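Local atomic coordinates of proline dehydrogenase (Bradyrhizobium japonicum USDA 110, PDB entry 3HAZ), a protein that probably oxidises proline to glutamate in two steps, combining an FAD-dependent proline dehydrogenase with an NAD-dependent 1-pyrroline-5-carboxylate (glutamate semialdehyde) dehydrogenase in one chain. Residues A[114-119]-A[447-452]. Residues are numbered along the deposited sequence; the frame is centred on the assembly and turned at random.
Sequences TAFLVN and GSHRDL
Phe116 and His449 meet ring to ring but tilted: their planes make an angle of 49° and their centroids are 5.2 Å apart, too oblique for a stack or an edge-to-face pair. CE2 of Phe116 lies over one face of the imidazole, displaced toward its rim and 3.9 Å from His449 CE1. With CG anti to the backbone N (chi1 169°), the phenyl ring is swung to where its far end reaches the imidazole. One water joins the same two residues, donating to Phe116 O and also hydrogen-bonded to His449 ND1 (2.9 Å). The other ring nitrogen, NE2, is hydrogen-bonded to Glu82 OE2, and the two bonds together probably restrain the turn of the imidazole. Residues 447-452 lead from strand 440-448 of the proline dehydrogenase beta/alpha barrel through a 3-10 turn toward helix 452-463; against them pack Phe116 and Leu117, which continue the chain from helix 106-115. Replacing His449 by alanine would remove the imidazole and is likely to leave Glu82 and the water without their ring partner and open a gap beside Phe116. The Leu117 side chain crosses that of His449 at about a right angle, Leu117 CD2 lying 3.9 Å from His449 CB and 4.1 Å from Leu452 CD2. Leu117 O comes within 3.2 Å of Arg450 N, but the angle is too poor for a hydrogen bond, and the same oxygen lies 3.4 Å from His449 C.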
loop_
_atom_site.group_PDB
_atom_site.type_symbol
_atom_site.label_atom_id
_atom_site.label_comp_id
_atom_site.label_asym_id
_atom_site.label_seq_id
_atom_site.Cartn_x
_atom_site.Cartn_y
_atom_site.Cartn_z
ATOM N N THR A 114 25.972 10.863 44.006
ATOM C CA THR A 114 26.672 9.769 43.338
ATOM C C THR A 114 28.146 9.691 43.774
ATOM O O THR A 114 28.671 8.596 44.007
ATOM C CB THR A 114 26.567 9.853 41.791
ATOM O OG1 THR A 114 25.210 10.113 41.400
ATOM C CG2 THR A 114 27.027 8.550 41.164
ATOM N N ALA A 115 28.808 10.845 43.880
ATOM C CA ALA A 115 30.191 10.910 44.380
ATOM C C ALA A 115 30.292 10.345 45.790
ATOM O O ALA A 115 31.301 9.738 46.164
ATOM C CB ALA A 115 30.707 12.355 44.369
ATOM N N PHE A 116 29.243 10.571 46.575
ATOM C CA PHE A 116 29.168 10.051 47.935
ATOM C C PHE A 116 29.488 8.562 48.007
ATOM O O PHE A 116 30.085 8.105 48.974
ATOM C CB PHE A 116 27.777 10.285 48.528
ATOM C CG PHE A 116 27.540 9.548 49.817
ATOM C CD1 PHE A 116 28.099 10.004 51.005
ATOM C CD2 PHE A 116 26.759 8.397 49.845
ATOM C CE1 PHE A 116 27.879 9.327 52.205
ATOM C CE2 PHE A 116 26.536 7.713 51.043
ATOM C CZ PHE A 116 27.100 8.179 52.221
ATOM N N LEU A 117 29.089 7.812 46.983
ATOM C CA LEU A 117 29.282 6.361 46.979
ATOM C C LEU A 117 30.752 5.944 46.922
ATOM O O LEU A 117 31.107 4.852 47.372
ATOM C CB LEU A 117 28.509 5.714 45.829
ATOM C CG LEU A 117 26.991 5.878 45.834
ATOM C CD1 LEU A 117 26.399 5.285 44.557
ATOM C CD2 LEU A 117 26.370 5.229 47.070
ATOM N N VAL A 118 31.613 6.791 46.364
ATOM C CA VAL A 118 33.041 6.480 46.386
ATOM C C VAL A 118 33.813 7.395 47.325
ATOM O O VAL A 118 34.866 7.027 47.833
ATOM C CB VAL A 118 33.680 6.523 44.980
ATOM C CG1 VAL A 118 33.035 5.487 44.081
ATOM C CG2 VAL A 118 33.587 7.929 44.376
ATOM N N ASN A 119 33.275 8.587 47.551
ATOM C CA ASN A 119 33.963 9.608 48.328
ATOM C C ASN A 119 32.993 10.186 49.348
ATOM O O ASN A 119 32.350 11.206 49.104
ATOM C CB ASN A 119 34.506 10.703 47.397
ATOM C CG ASN A 119 35.366 11.739 48.122
ATOM O OD1 ASN A 119 35.463 11.744 49.352
ATOM N ND2 ASN A 119 35.993 12.624 47.351
ATOM N N GLY A 447 26.894 -5.137 51.146
ATOM C CA GLY A 447 28.205 -4.626 50.792
ATOM C C GLY A 447 28.477 -3.148 51.026
ATOM O O GLY A 447 27.722 -2.452 51.699
ATOM N N SER A 448 29.575 -2.672 50.444
ATOM C CA SER A 448 29.989 -1.273 50.555
ATOM C C SER A 448 29.352 -0.371 49.497
ATOM O O SER A 448 28.990 -0.830 48.410
ATOM C CB SER A 448 31.510 -1.179 50.448
ATOM O OG SER A 448 32.113 -1.901 51.499
ATOM N N HIS A 449 29.229 0.915 49.821
ATOM C CA HIS A 449 28.704 1.903 48.878
ATOM C C HIS A 449 29.452 1.911 47.534
ATOM O O HIS A 449 28.856 2.152 46.484
ATOM C CB HIS A 449 28.749 3.314 49.478
ATOM C CG HIS A 449 27.802 3.524 50.620
ATOM N ND1 HIS A 449 28.158 4.204 51.764
ATOM C CD2 HIS A 449 26.512 3.144 50.791
ATOM C CE1 HIS A 449 27.131 4.235 52.594
ATOM N NE2 HIS A 449 26.120 3.599 52.026
ATOM N N ARG A 450 30.758 1.675 47.570
ATOM C CA ARG A 450 31.565 1.739 46.351
ATOM C C ARG A 450 31.198 0.632 45.359
ATOM O O ARG A 450 31.604 0.675 44.200
ATOM C CB ARG A 450 33.056 1.689 46.681
ATOM C CG ARG A 450 33.506 0.376 47.292
ATOM C CD ARG A 450 34.875 0.523 47.946
ATOM N NE ARG A 450 35.944 0.706 46.969
ATOM C CZ ARG A 450 37.202 0.987 47.298
ATOM N NH1 ARG A 450 37.532 1.120 48.578
ATOM N NH2 ARG A 450 38.128 1.137 46.356
ATOM N N ASP A 451 30.407 -0.339 45.811
ATOM C CA ASP A 451 29.983 -1.447 44.957
ATOM C C ASP A 451 28.487 -1.424 44.644
ATOM O O ASP A 451 27.967 -2.319 43.975
ATOM C CB ASP A 451 30.359 -2.775 45.601
ATOM C CG ASP A 451 31.846 -2.893 45.831
ATOM O OD1 ASP A 451 32.589 -2.669 44.860
ATOM O OD2 ASP A 451 32.268 -3.190 46.969
ATOM N N LEU A 452 27.801 -0.396 45.120
ATOM C CA LEU A 452 26.357 -0.312 44.924
ATOM C C LEU A 452 25.936 -0.035 43.471
ATOM O O LEU A 452 25.084 -0.735 42.927
ATOM C CB LEU A 452 25.758 0.749 45.840
ATOM C CG LEU A 452 24.264 0.981 45.615
ATOM C CD1 LEU A 452 23.480 -0.315 45.829
ATOM C CD2 LEU A 452 23.762 2.093 46.513
HETATM O O HOH W 1 30.203 6.236 51.155
#